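Local coordinates for DHHA1 domain protein (Clostridium perfringens, PDB 3KEW) that probably removes wrongly attached amino acids from tRNA, as zinc-binding relatives of the alanyl-tRNA synthetase editing domain do, at residues 6-11 / 181-186; 100-105 / 193-198; 107-112 / 170-175. All blocks are in the same frame, centred on the assembly; numbering follows the deposited sequence.

Contact 1. Residues 6-11 / 181-186; sequences LYYEDQ and EIRIVE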
ATOM      1  N   LEU A   6     -12.336  -5.411  -4.533  1.00 45.89           N
ATOM      2  CA  LEU A   6     -12.728  -3.999  -4.648  1.00 44.98           C
ATOM      3  C   LEU A   6     -11.596  -3.000  -4.408  1.00 44.38           C
ATOM      4  O   LEU A   6     -11.563  -1.942  -5.039  1.00 47.89           O
ATOM      5  CB  LEU A   6     -13.917  -3.699  -3.723  1.00 45.81           C
ATOM      6  CG  LEU A   6     -15.268  -4.316  -4.129  1.00 47.12           C
ATOM      7  CD1 LEU A   6     -16.287  -4.188  -3.013  1.00 44.57           C
ATOM      8  CD2 LEU A   6     -15.799  -3.678  -5.416  1.00 42.97           C
ATOM      9  N   TYR A   7     -10.661  -3.370  -3.529  1.00 47.21           N
ATOM     10  CA  TYR A   7      -9.488  -2.553  -3.191  1.00 42.50           C
ATOM     11  C   TYR A   7      -8.611  -2.177  -4.385  1.00 46.37           C
ATOM     12  O   TYR A   7      -7.921  -1.161  -4.347  1.00 48.40           O
ATOM     13  CB  TYR A   7      -8.658  -3.205  -2.068  1.00 42.65           C
ATOM     14  CG  TYR A   7      -8.273  -4.662  -2.255  1.00 40.46           C
ATOM     15  CD1 TYR A   7      -8.988  -5.681  -1.620  1.00 49.29           C
ATOM     16  CD2 TYR A   7      -7.172  -5.019  -3.037  1.00 34.71           C
ATOM     17  CE1 TYR A   7      -8.634  -7.014  -1.782  1.00 45.53           C
ATOM     18  CE2 TYR A   7      -6.816  -6.339  -3.206  1.00 40.24           C
ATOM     19  CZ  TYR A   7      -7.548  -7.331  -2.580  1.00 50.45           C
ATOM     20  OH  TYR A   7      -7.171  -8.642  -2.741  1.00 48.87           O
ATOM     21  N   TYR A   8      -8.629  -3.002  -5.432  1.00 43.96           N
ATOM     22  CA  TYR A   8      -7.932  -2.697  -6.681  1.00 43.42           C
ATOM     23  C   TYR A   8      -8.819  -1.998  -7.725  1.00 47.56           C
ATOM     24  O   TYR A   8      -8.339  -1.630  -8.797  1.00 51.81           O
ATOM     25  CB  TYR A   8      -7.334  -3.964  -7.298  1.00 49.10           C
ATOM     26  CG  TYR A   8      -6.063  -4.491  -6.651  1.00 52.14           C
ATOM     27  CD1 TYR A   8      -5.805  -5.867  -6.615  1.00 53.02           C
ATOM     28  CD2 TYR A   8      -5.118  -3.626  -6.077  1.00 58.68           C
ATOM     29  CE1 TYR A   8      -4.636  -6.375  -6.039  1.00 42.91           C
ATOM     30  CE2 TYR A   8      -3.940  -4.126  -5.482  1.00 49.56           C
ATOM     31  CZ  TYR A   8      -3.711  -5.501  -5.467  1.00 50.92           C
ATOM     32  OH  TYR A   8      -2.565  -6.010  -4.893  1.00 47.28           O
ATOM     33  N   GLU A   9     -10.107  -1.831  -7.419  1.00 45.47           N
ATOM     34  CA  GLU A   9     -11.037  -1.147  -8.321  1.00 45.11           C
ATOM     35  C   GLU A   9     -11.254   0.301  -7.887  1.00 44.59           C
ATOM     36  O   GLU A   9     -11.170   1.225  -8.702  1.00 45.33           O
ATOM     37  CB  GLU A   9     -12.379  -1.896  -8.411  1.00 41.05           C
ATOM     38  CG  GLU A   9     -12.296  -3.318  -9.005  1.00 44.28           C
ATOM     39  CD  GLU A   9     -11.564  -3.366 -10.338  1.00 53.25           C
ATOM     40  OE1 GLU A   9     -11.886  -2.558 -11.235  1.00 55.21           O
ATOM     41  OE2 GLU A   9     -10.657  -4.217 -10.484  1.00 57.98           O
ATOM     42  N   ASP A  10     -11.533   0.469  -6.598  1.00 44.61           N
ATOM     43  CA  ASP A  10     -11.646   1.771  -5.952  1.00 44.52           C
ATOM     44  C   ASP A  10     -11.093   1.648  -4.537  1.00 44.64           C
ATOM     45  O   ASP A  10     -11.734   1.087  -3.645  1.00 40.40           O
ATOM     46  CB  ASP A  10     -13.107   2.237  -5.931  1.00 41.95           C
ATOM     47  CG  ASP A  10     -13.286   3.645  -5.355  1.00 49.77           C
ATOM     48  OD1 ASP A  10     -14.435   4.120  -5.385  1.00 49.57           O
ATOM     49  OD2 ASP A  10     -12.310   4.284  -4.880  1.00 46.80           O
ATOM     50  N   GLN A  11      -9.905   2.202  -4.336  1.00 45.74           N
ATOM     51  CA  GLN A  11      -9.202   2.081  -3.058  1.00 45.23           C
ATOM     52  C   GLN A  11      -9.794   2.931  -1.932  1.00 40.20           C
ATOM     53  O   GLN A  11      -9.376   2.807  -0.793  1.00 40.30           O
ATOM     54  CB  GLN A  11      -7.709   2.384  -3.230  1.00 43.59           C
ATOM     55  CG  GLN A  11      -7.381   3.730  -3.842  1.00 46.03           C
ATOM     56  CD  GLN A  11      -7.226   3.665  -5.344  1.00 44.34           C
ATOM     57  OE1 GLN A  11      -8.202   3.480  -6.071  1.00 52.29           O
ATOM     58  NE2 GLN A  11      -6.000   3.826  -5.820  1.00 53.36           N
ATOM     59  N   GLU A 181      -1.034 -11.073 -12.649  1.00 76.48           N
ATOM     60  CA  GLU A 181      -1.012  -9.835 -13.434  1.00 73.09           C
ATOM     61  C   GLU A 181      -0.094  -8.788 -12.790  1.00 67.06           C
ATOM     62  O   GLU A 181      -0.040  -8.663 -11.560  1.00 64.49           O
ATOM     63  CB  GLU A 181      -2.428  -9.275 -13.643  1.00 73.46           C
ATOM     64  CG  GLU A 181      -3.274  -9.172 -12.376  1.00 79.86           C
ATOM     65  CD  GLU A 181      -4.289  -8.041 -12.435  1.00 85.82           C
ATOM     66  OE1 GLU A 181      -4.362  -7.263 -11.456  1.00 87.87           O
ATOM     67  OE2 GLU A 181      -5.005  -7.923 -13.454  1.00 81.10           O
ATOM     68  N   ILE A 182       0.636  -8.059 -13.631  1.00 59.23           N
ATOM     69  CA  ILE A 182       1.472  -6.956 -13.178  1.00 55.76           C
ATOM     70  C   ILE A 182       0.583  -5.737 -12.883  1.00 55.36           C
ATOM     71  O   ILE A 182      -0.189  -5.298 -13.747  1.00 46.66           O
ATOM     72  CB  ILE A 182       2.596  -6.616 -14.218  1.00 57.65           C
ATOM     73  CG1 ILE A 182       3.719  -7.657 -14.178  1.00 59.06           C
ATOM     74  CG2 ILE A 182       3.211  -5.245 -13.966  1.00 54.77           C
ATOM     75  CD1 ILE A 182       3.688  -8.652 -15.317  1.00 64.05           C
ATOM     76  N   ARG A 183       0.660  -5.227 -11.651  1.00 49.95           N
ATOM     77  CA  ARG A 183       0.058  -3.931 -11.314  1.00 50.43           C
ATOM     78  C   ARG A 183       1.142  -2.860 -11.362  1.00 51.92           C
ATOM     79  O   ARG A 183       2.299  -3.108 -10.997  1.00 51.62           O
ATOM     80  CB  ARG A 183      -0.567  -3.927  -9.921  1.00 48.54           C
ATOM     81  CG  ARG A 183      -1.335  -5.169  -9.516  1.00 51.92           C
ATOM     82  CD  ARG A 183      -2.815  -4.941  -9.507  1.00 57.03           C
ATOM     83  NE  ARG A 183      -3.208  -3.621  -9.002  1.00 60.14           N
ATOM     84  CZ  ARG A 183      -4.330  -3.007  -9.370  1.00 53.95           C
ATOM     85  NH1 ARG A 183      -5.151  -3.599 -10.226  1.00 53.02           N
ATOM     86  NH2 ARG A 183      -4.634  -1.810  -8.893  1.00 55.21           N
ATOM     87  N   ILE A 184       0.759  -1.670 -11.805  1.00 49.92           N
ATOM     88  CA  ILE A 184       1.667  -0.533 -11.889  1.00 49.42           C
ATOM     89  C   ILE A 184       1.146   0.598 -10.992  1.00 49.39           C
ATOM     90  O   ILE A 184      -0.056   0.874 -10.972  1.00 45.68           O
ATOM     91  CB  ILE A 184       1.811  -0.054 -13.362  1.00 48.60           C
ATOM     92  CG1 ILE A 184       2.521  -1.114 -14.229  1.00 51.78           C
ATOM     93  CG2 ILE A 184       2.500   1.303 -13.455  1.00 51.91           C
ATOM     94  CD1 ILE A 184       4.023  -1.348 -13.922  1.00 51.65           C
ATOM     95  N   VAL A 185       2.049   1.213 -10.220  1.00 47.35           N
ATOM     96  CA  VAL A 185       1.754   2.452  -9.504  1.00 40.40           C
ATOM     97  C   VAL A 185       2.631   3.568 -10.060  1.00 42.45           C
ATOM     98  O   VAL A 185       3.865   3.479 -10.023  1.00 43.05           O
ATOM     99  CB  VAL A 185       1.968   2.324  -7.989  1.00 39.84           C
ATOM    100  CG1 VAL A 185       1.771   3.683  -7.309  1.00 37.75           C
ATOM    101  CG2 VAL A 185       1.010   1.301  -7.408  1.00 38.91           C
ATOM    102  N   GLU A 186       1.984   4.609 -10.579  1.00 45.34           N
ATOM    103  CA  GLU A 186       2.671   5.681 -11.279  1.00 47.08           C
ATOM    104  C   GLU A 186       2.404   7.031 -10.630  1.00 47.79           C
ATOM    105  O   GLU A 186       1.265   7.503 -10.620  1.00 47.76           O
ATOM    106  CB  GLU A 186       2.216   5.717 -12.739  1.00 48.82           C
ATOM    107  CG  GLU A 186       2.824   6.846 -13.576  1.00 54.05           C
ATOM    108  CD  GLU A 186       2.235   6.917 -14.982  1.00 56.40           C
ATOM    109  OE1 GLU A 186       1.418   6.043 -15.340  1.00 63.38           O
ATOM    110  OE2 GLU A 186       2.591   7.850 -15.731  1.00 62.02           O
TER
HETATM  111  O   HOH W   1      -7.255  -1.821 -11.473  1.00 69.16           O
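Tyr-8 and Arg-183 form a cation-pi stack that joins the short 3-10 turn 6-8, in the loop ahead of strand 15-26, to the entry of strand 184-187 in the three-stranded antiparallel sheet. Packing is tight over the ring face. The guanidinium plane is tilted by 22° from the ring and shifted toward its CB end: Arg-183 CZ lies 3.9 Å from the Tyr-8 centroid, 32° off the normal, while NH2 of Arg-183 comes to 3.4 Å from CD2 of Tyr-8. The methylene before it takes the middle of the face, with Arg-183 CD 4.0 Å from the Tyr-8 centroid in a CH-pi contact. Bends at chi2 (-107°) and chi3 lay both groups along this one face. Tyr-7 CE2 sits over the opposite face, and the Tyr-8 hydroxyl is hydrogen-bonded to Cys-196 O, which helps to hold the ring's far end. Beyond the guanidinium edge the contact is looser, made by Glu-181 and a water. Glu-181 OE1 lies in the guanidinium plane but 3.9 Å from Arg-183 NH1, a long salt bridge. The water bridges the two segments, accepting from Arg-183 NH1 at 3.0 Å and donating to Tyr-8 O at 2.9 Å.

Contact 2. Residues 100-105 / 193-198; sequences GQHLLS and NACCGV. With ZN (zinc ion), chain C.
The zinc site joins the HxxxH motif of helix 88-112 (His-98, His-102) to Cys-195, just after strand 191-194, much as in alanyl-tRNA editing domains, although His-199 is not among the ligands here. His-102 NE2 binds the zinc ion at 2.3 Å and Cys-195 SG binds the same ion at 2.6 Å; His-98 and three waters complete six ligands. With SG anti to the backbone N (chi1 -175°), Cys-195 turns its sulfur to the metal and to within 3.7 Å of His-102 NE2. Gly-197 N donates to this sulfur over 3.2 Å at 153°. One of the metal waters donates in turn to Ala-194 O. On the far side of the imidazole, His-102 ND1 donates to a further water at 2.8 Å, lying in the ring plane. That water also accepts from Asn-193 ND2 at 2.9 Å, so it links a ring and an amide whose planes are perpendicular. Asn-193 ND2 has a second partner in Asp-191, and His-199 packs edge-to-face on the His-102 ring. Leu-103 and Leu-104 turn to helix 136-152 and Gln-101 and Ser-105 to strand 126-131, while Asn-193 and Cys-195 are hydrogen-bonded through their backbones to Val-185 of strand 184-187 and to Arg-183 just before it.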
ATOM      1  N   GLY A 100       4.274   7.363   0.542  1.00 33.62           N
ATOM      2  CA  GLY A 100       5.376   8.121   1.136  1.00 38.31           C
ATOM      3  C   GLY A 100       6.756   7.589   0.762  1.00 40.84           C
ATOM      4  O   GLY A 100       7.629   8.355   0.346  1.00 43.70           O
ATOM      5  N   GLN A 101       6.938   6.272   0.879  1.00 40.47           N
ATOM      6  CA  GLN A 101       8.155   5.606   0.408  1.00 38.40           C
ATOM      7  C   GLN A 101       8.411   5.807  -1.085  1.00 40.47           C
ATOM      8  O   GLN A 101       9.522   6.177  -1.468  1.00 38.13           O
ATOM      9  CB  GLN A 101       8.134   4.116   0.735  1.00 39.86           C
ATOM     10  CG  GLN A 101       9.366   3.354   0.236  1.00 41.41           C
ATOM     11  CD  GLN A 101       9.077   2.594  -1.030  1.00 43.06           C
ATOM     12  OE1 GLN A 101       8.160   1.782  -1.058  1.00 49.88           O
ATOM     13  NE2 GLN A 101       9.843   2.869  -2.099  1.00 35.82           N
ATOM     14  N   HIS A 102       7.397   5.556  -1.914  1.00 39.02           N
ATOM     15  CA  HIS A 102       7.515   5.733  -3.374  1.00 41.74           C
ATOM     16  C   HIS A 102       7.909   7.163  -3.755  1.00 41.82           C
ATOM     17  O   HIS A 102       8.705   7.382  -4.680  1.00 39.18           O
ATOM     18  CB  HIS A 102       6.180   5.410  -4.067  1.00 42.49           C
ATOM     19  CG  HIS A 102       5.929   3.953  -4.280  1.00 48.45           C
ATOM     20  ND1 HIS A 102       5.573   3.438  -5.506  1.00 47.52           N
ATOM     21  CD2 HIS A 102       5.946   2.906  -3.420  1.00 48.25           C
ATOM     22  CE1 HIS A 102       5.398   2.131  -5.398  1.00 47.33           C
ATOM     23  NE2 HIS A 102       5.617   1.784  -4.144  1.00 52.76           N
ATOM     24  N   LEU A 103       7.294   8.124  -3.069  1.00 41.19           N
ATOM     25  CA  LEU A 103       7.546   9.547  -3.301  1.00 44.35           C
ATOM     26  C   LEU A 103       8.999   9.941  -3.008  1.00 39.34           C
ATOM     27  O   LEU A 103       9.669  10.558  -3.851  1.00 36.21           O
ATOM     28  CB  LEU A 103       6.562  10.403  -2.489  1.00 38.30           C
ATOM     29  CG  LEU A 103       6.671  11.923  -2.648  1.00 45.10           C
ATOM     30  CD1 LEU A 103       6.430  12.358  -4.092  1.00 39.36           C
ATOM     31  CD2 LEU A 103       5.704  12.619  -1.698  1.00 41.48           C
ATOM     32  N   LEU A 104       9.479   9.558  -1.828  1.00 35.26           N
ATOM     33  CA  LEU A 104      10.856   9.812  -1.396  1.00 39.53           C
ATOM     34  C   LEU A 104      11.849   9.159  -2.338  1.00 41.06           C
ATOM     35  O   LEU A 104      12.795   9.812  -2.799  1.00 42.88           O
ATOM     36  CB  LEU A 104      11.093   9.289   0.027  1.00 33.85           C
ATOM     37  CG  LEU A 104      10.558  10.093   1.209  1.00 41.96           C
ATOM     38  CD1 LEU A 104      10.717   9.290   2.520  1.00 48.58           C
ATOM     39  CD2 LEU A 104      11.216  11.467   1.343  1.00 39.95           C
ATOM     40  N   SER A 105      11.602   7.886  -2.649  1.00 39.32           N
ATOM     41  CA  SER A 105      12.438   7.127  -3.569  1.00 38.45           C
ATOM     42  C   SER A 105      12.556   7.854  -4.911  1.00 36.29           C
ATOM     43  O   SER A 105      13.661   8.001  -5.439  1.00 39.81           O
ATOM     44  CB  SER A 105      11.871   5.714  -3.762  1.00 37.63           C
ATOM     45  OG  SER A 105      12.103   4.934  -2.596  1.00 42.17           O
ATOM     46  N   ASN A 193       6.543   2.457 -11.038  1.00 55.46           N
ATOM     47  CA  ASN A 193       7.075   1.136 -10.521  1.00 50.30           C
ATOM     48  C   ASN A 193       5.935   0.028 -10.444  1.00 51.56           C
ATOM     49  O   ASN A 193       4.811   0.300 -10.126  1.00 46.27           O
ATOM     50  CB  ASN A 193       7.673   1.305  -9.118  1.00 51.20           C
ATOM     51  CG  ASN A 193       8.719   2.404  -9.041  1.00 47.26           C
ATOM     52  OD1 ASN A 193       9.901   2.178  -9.290  1.00 47.47           O
ATOM     53  ND2 ASN A 193       8.284   3.594  -8.666  1.00 44.43           N
ATOM     54  N   ALA A 194       6.397  -1.197 -10.557  1.00 48.05           N
ATOM     55  CA  ALA A 194       5.496  -2.308 -10.350  1.00 46.52           C
ATOM     56  C   ALA A 194       5.289  -2.424  -8.850  1.00 43.56           C
ATOM     57  O   ALA A 194       6.254  -2.456  -8.083  1.00 47.87           O
ATOM     58  CB  ALA A 194       6.075  -3.591 -10.931  1.00 47.21           C
ATOM     59  N   CYS A 195       4.024  -2.431  -8.442  1.00 41.17           N
ATOM     60  CA  CYS A 195       3.659  -2.478  -7.029  1.00 42.69           C
ATOM     61  C   CYS A 195       2.275  -3.090  -6.843  1.00 43.79           C
ATOM     62  O   CYS A 195       1.339  -2.739  -7.557  1.00 48.48           O
ATOM     63  CB  CYS A 195       3.686  -1.071  -6.406  1.00 35.07           C
ATOM     64  SG  CYS A 195       3.390  -1.096  -4.647  1.00 43.63           S
ATOM     65  N   CYS A 196       2.169  -3.989  -5.866  1.00 43.02           N
ATOM     66  CA  CYS A 196       0.912  -4.629  -5.467  1.00 51.31           C
ATOM     67  C   CYS A 196       0.253  -3.902  -4.296  1.00 49.10           C
ATOM     68  O   CYS A 196      -0.710  -4.404  -3.702  1.00 48.54           O
ATOM     69  CB  CYS A 196       1.173  -6.082  -5.041  1.00 53.99           C
ATOM     70  SG  CYS A 196       1.719  -7.153  -6.369  1.00 72.75           S
ATOM     71  N   GLY A 197       0.782  -2.734  -3.945  1.00 42.60           N
ATOM     72  CA  GLY A 197       0.222  -1.959  -2.844  1.00 42.66           C
ATOM     73  C   GLY A 197      -1.108  -1.308  -3.177  1.00 42.23           C
ATOM     74  O   GLY A 197      -1.521  -1.256  -4.341  1.00 37.71           O
ATOM     75  N   VAL A 198      -1.782  -0.841  -2.133  1.00 38.22           N
ATOM     76  CA  VAL A 198      -2.961   0.016  -2.254  1.00 40.78           C
ATOM     77  C   VAL A 198      -2.558   1.450  -1.872  1.00 42.73           C
ATOM     78  O   VAL A 198      -2.237   1.737  -0.712  1.00 41.85           O
ATOM     79  CB  VAL A 198      -4.152  -0.541  -1.408  1.00 40.80           C
ATOM     80  CG1 VAL A 198      -5.258   0.502  -1.221  1.00 36.67           C
ATOM     81  CG2 VAL A 198      -4.719  -1.801  -2.085  1.00 40.50           C
TER
HETATM   82 ZN    ZN C 240       5.606  -0.425  -3.526  1.00 53.93          ZN
HETATM   83  O   HOH W   2       7.741   0.057  -2.752  1.00 38.86           O
HETATM   84  O   HOH W   3       5.765   4.797  -7.933  1.00 59.89           O
HETATM   85  O   HOH W   4       6.878  -1.042  -5.258  1.00 56.35           O
HETATM   86  O   HOH W   5       6.015  -2.659  -2.717  1.00 43.56           O

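Contact 3. Residues 107-112 / 170-175; sequences CFYDLF and KTRRAL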
ATOM      1  N   CYS A 107      11.956  11.080  -5.506  1.00 43.83           N
ATOM      2  CA  CYS A 107      12.649  12.361  -5.296  1.00 48.13           C
ATOM      3  C   CYS A 107      14.164  12.178  -5.214  1.00 47.29           C
ATOM      4  O   CYS A 107      14.915  12.922  -5.843  1.00 44.63           O
ATOM      5  CB  CYS A 107      12.140  13.080  -4.039  1.00 52.34           C
ATOM      6  SG  CYS A 107      10.513  13.783  -4.204  1.00 54.04           S
ATOM      7  N   PHE A 108      14.608  11.181  -4.450  1.00 42.04           N
ATOM      8  CA  PHE A 108      16.032  10.851  -4.393  1.00 44.42           C
ATOM      9  C   PHE A 108      16.656  10.556  -5.756  1.00 44.37           C
ATOM     10  O   PHE A 108      17.765  11.005  -6.032  1.00 51.04           O
ATOM     11  CB  PHE A 108      16.290   9.702  -3.443  1.00 42.67           C
ATOM     12  CG  PHE A 108      16.446  10.128  -2.017  1.00 49.56           C
ATOM     13  CD1 PHE A 108      17.574  10.840  -1.608  1.00 48.67           C
ATOM     14  CD2 PHE A 108      15.476   9.816  -1.079  1.00 40.83           C
ATOM     15  CE1 PHE A 108      17.723  11.227  -0.283  1.00 42.66           C
ATOM     16  CE2 PHE A 108      15.620  10.203   0.250  1.00 47.22           C
ATOM     17  CZ  PHE A 108      16.751  10.910   0.643  1.00 48.01           C
ATOM     18  N   TYR A 109      15.939   9.819  -6.602  1.00 45.55           N
ATOM     19  CA  TYR A 109      16.420   9.514  -7.944  1.00 45.68           C
ATOM     20  C   TYR A 109      16.354  10.720  -8.869  1.00 46.97           C
ATOM     21  O   TYR A 109      17.282  10.956  -9.649  1.00 52.99           O
ATOM     22  CB  TYR A 109      15.646   8.340  -8.569  1.00 47.83           C
ATOM     23  CG  TYR A 109      16.228   7.896  -9.887  1.00 45.78           C
ATOM     24  CD1 TYR A 109      17.324   7.029  -9.926  1.00 50.14           C
ATOM     25  CD2 TYR A 109      15.712   8.364 -11.098  1.00 47.46           C
ATOM     26  CE1 TYR A 109      17.891   6.636 -11.141  1.00 46.99           C
ATOM     27  CE2 TYR A 109      16.269   7.978 -12.311  1.00 49.59           C
ATOM     28  CZ  TYR A 109      17.354   7.107 -12.324  1.00 50.49           C
ATOM     29  OH  TYR A 109      17.894   6.711 -13.524  1.00 50.75           O
ATOM     30  N   ASP A 110      15.245  11.454  -8.813  1.00 49.22           N
ATOM     31  CA  ASP A 110      15.056  12.620  -9.677  1.00 53.92           C
ATOM     32  C   ASP A 110      16.082  13.721  -9.389  1.00 52.49           C
ATOM     33  O   ASP A 110      16.653  14.292 -10.316  1.00 50.79           O
ATOM     34  CB  ASP A 110      13.638  13.174  -9.547  1.00 54.99           C
ATOM     35  CG  ASP A 110      13.415  14.401 -10.404  1.00 63.40           C
ATOM     36  OD1 ASP A 110      13.244  15.495  -9.829  1.00 68.15           O
ATOM     37  OD2 ASP A 110      13.424  14.270 -11.648  1.00 64.09           O
ATOM     38  N   LEU A 111      16.324  13.989  -8.109  1.00 48.95           N
ATOM     39  CA  LEU A 111      17.259  15.038  -7.707  1.00 54.13           C
ATOM     40  C   LEU A 111      18.728  14.623  -7.815  1.00 58.54           C
ATOM     41  O   LEU A 111      19.532  15.356  -8.395  1.00 60.41           O
ATOM     42  CB  LEU A 111      16.958  15.525  -6.284  1.00 52.59           C
ATOM     43  CG  LEU A 111      15.614  16.193  -5.966  1.00 53.25           C
ATOM     44  CD1 LEU A 111      15.591  16.592  -4.507  1.00 54.28           C
ATOM     45  CD2 LEU A 111      15.331  17.392  -6.861  1.00 57.06           C
ATOM     46  N   PHE A 112      19.070  13.455  -7.266  1.00 56.74           N
ATOM     47  CA  PHE A 112      20.474  13.063  -7.087  1.00 53.51           C
ATOM     48  C   PHE A 112      20.922  11.809  -7.840  1.00 53.18           C
ATOM     49  O   PHE A 112      22.090  11.428  -7.746  1.00 52.86           O
ATOM     50  CB  PHE A 112      20.792  12.885  -5.597  1.00 55.69           C
ATOM     51  CG  PHE A 112      20.318  14.017  -4.734  1.00 58.80           C
ATOM     52  CD1 PHE A 112      20.895  15.285  -4.841  1.00 54.00           C
ATOM     53  CD2 PHE A 112      19.292  13.817  -3.814  1.00 51.69           C
ATOM     54  CE1 PHE A 112      20.449  16.335  -4.047  1.00 53.40           C
ATOM     55  CE2 PHE A 112      18.846  14.855  -3.011  1.00 56.04           C
ATOM     56  CZ  PHE A 112      19.425  16.120  -3.123  1.00 57.19           C
ATOM     57  N   LYS A 170       7.270   1.964 -19.800  1.00 84.30           N
ATOM     58  CA  LYS A 170       8.699   2.200 -19.607  1.00 81.57           C
ATOM     59  C   LYS A 170       9.027   2.220 -18.120  1.00 76.57           C
ATOM     60  O   LYS A 170       8.488   3.030 -17.362  1.00 74.79           O
ATOM     61  CB  LYS A 170       9.147   3.502 -20.287  1.00 86.21           C
ATOM     62  CG  LYS A 170       8.835   3.586 -21.784  1.00 93.67           C
ATOM     63  CD  LYS A 170       9.540   2.487 -22.580  1.00100.91           C
ATOM     64  CE  LYS A 170       9.003   2.393 -23.999  1.00103.84           C
ATOM     65  NZ  LYS A 170       9.680   1.312 -24.770  1.00105.25           N
ATOM     66  N   THR A 171       9.901   1.307 -17.713  1.00 71.18           N
ATOM     67  CA  THR A 171      10.315   1.188 -16.322  1.00 67.64           C
ATOM     68  C   THR A 171      11.843   1.076 -16.233  1.00 66.15           C
ATOM     69  O   THR A 171      12.495   0.651 -17.191  1.00 65.35           O
ATOM     70  CB  THR A 171       9.587   0.008 -15.613  1.00 67.90           C
ATOM     71  OG1 THR A 171      10.187  -0.242 -14.339  1.00 76.65           O
ATOM     72  CG2 THR A 171       9.630  -1.262 -16.453  1.00 68.56           C
ATOM     73  N   ARG A 172      12.408   1.485 -15.097  1.00 61.34           N
ATOM     74  CA  ARG A 172      13.865   1.448 -14.889  1.00 59.22           C
ATOM     75  C   ARG A 172      14.361   0.132 -14.293  1.00 59.19           C
ATOM     76  O   ARG A 172      15.549  -0.195 -14.391  1.00 60.07           O
ATOM     77  CB  ARG A 172      14.319   2.604 -13.998  1.00 61.01           C
ATOM     78  CG  ARG A 172      14.205   3.972 -14.625  1.00 63.35           C
ATOM     79  CD  ARG A 172      14.842   5.002 -13.724  1.00 70.26           C
ATOM     80  NE  ARG A 172      13.997   5.373 -12.582  1.00 71.96           N
ATOM     81  CZ  ARG A 172      14.212   5.002 -11.320  1.00 71.79           C
ATOM     82  NH1 ARG A 172      13.387   5.400 -10.358  1.00 65.57           N
ATOM     83  NH2 ARG A 172      15.250   4.237 -11.010  1.00 68.80           N
ATOM     84  N   ARG A 173      13.452  -0.584 -13.633  1.00 59.61           N
ATOM     85  CA  ARG A 173      13.706  -1.931 -13.137  1.00 57.33           C
ATOM     86  C   ARG A 173      12.922  -2.901 -13.990  1.00 57.83           C
ATOM     87  O   ARG A 173      11.791  -2.609 -14.378  1.00 55.74           O
ATOM     88  CB  ARG A 173      13.255  -2.093 -11.692  1.00 55.68           C
ATOM     89  CG  ARG A 173      13.991  -1.269 -10.689  1.00 55.92           C
ATOM     90  CD  ARG A 173      13.472  -1.597  -9.300  1.00 65.20           C
ATOM     91  NE  ARG A 173      14.060  -2.830  -8.769  1.00 71.84           N
ATOM     92  CZ  ARG A 173      13.382  -3.906  -8.376  1.00 70.96           C
ATOM     93  NH1 ARG A 173      12.059  -3.931  -8.438  1.00 80.92           N
ATOM     94  NH2 ARG A 173      14.032  -4.962  -7.902  1.00 65.09           N
ATOM     95  N   ALA A 174      13.524  -4.053 -14.274  1.00 53.12           N
ATOM     96  CA  ALA A 174      12.857  -5.100 -15.038  1.00 54.14           C
ATOM     97  C   ALA A 174      11.659  -5.642 -14.274  1.00 53.37           C
ATOM     98  O   ALA A 174      11.693  -5.761 -13.043  1.00 50.89           O
ATOM     99  CB  ALA A 174      13.818  -6.215 -15.354  1.00 48.51           C
ATOM    100  N   LEU A 175      10.602  -5.947 -15.021  1.00 55.14           N
ATOM    101  CA  LEU A 175       9.349  -6.413 -14.448  1.00 60.85           C
ATOM    102  C   LEU A 175       9.465  -7.889 -14.059  1.00 65.69           C
ATOM    103  O   LEU A 175      10.277  -8.618 -14.645  1.00 65.28           O
ATOM    104  CB  LEU A 175       8.203  -6.180 -15.437  1.00 62.15           C
ATOM    105  CG  LEU A 175       7.937  -4.722 -15.828  1.00 61.92           C
ATOM    106  CD1 LEU A 175       7.089  -4.649 -17.089  1.00 62.56           C
ATOM    107  CD2 LEU A 175       7.292  -3.957 -14.685  1.00 62.31           C
TER
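The backbones keep well apart where Tyr-109, near the C-terminal end of helix 88-112, faces Arg-172 in the irregular segment 170-175: their CA atoms, 10.9 Å from each other, are the nearest pair. Two long side chains fill that distance. Tyr-109 has CG anti to the backbone nitrogen (chi1 -173°), which carries its ring out from the helix, and Arg-172 reaches in with a chain bent at chi3 that lays its guanidinium flat on the ring. The two planes are only 7° from parallel. Arg-172 CZ stands almost directly above the middle of the ring, 3.6 Å from the Tyr-109 centroid and 8° off the normal, so the positive group is centred on the pi face. The nitrogens round CZ lie over different sides of the ring. Arg-172 NE lies 3.5 Å from Tyr-109 CE2, NH2 lies over the CD1-CE1 side, and NH1 points back toward CG and CB. At the phenolic end, Arg-172 CD comes to 3.5 Å from Tyr-109 OH. A second grip is polar: Arg-172 NH1 forms a salt bridge with Asp-191 OD1, which probably limits rotation of the guanidinium on the ring. Within the loop, Thr-171 OG1 donates to Arg-173 O at 2.9 Å, in the carbonyl plane and on a lone pair. This is a parallel, face-centred cation-pi stack at the protein surface, joining the end of the long zinc-site helix to the loop between strands 156-159 and 184-187.

How the contacts relate
Contact 2 holds the zinc ion, and the other two lie near it: the side chain of Arg-183 in contact 1 is about 10 Å from the metal, that of Arg-172 in contact 3 about 12 Å. Contacts 1 and 2, centres 12 Å apart, share the sheet of strands 184-187 and 191-194; they also pack through Val-185 CG2 on Cys-195 CB at 3.7 Å and Gln-11 CB on Val-198 CG1 at 3.7 Å. Contacts 2 and 3, centres 11 Å apart, both use helix 88-112, have Asp-191 as a shared partner, and meet at Ala-194 CB, 4.0 Å from Leu-175 CD2. Contacts 1 and 3, centres 20 Å apart, touch where Ile-184 CD1 lies 4.3 Å from Leu-175 CD2.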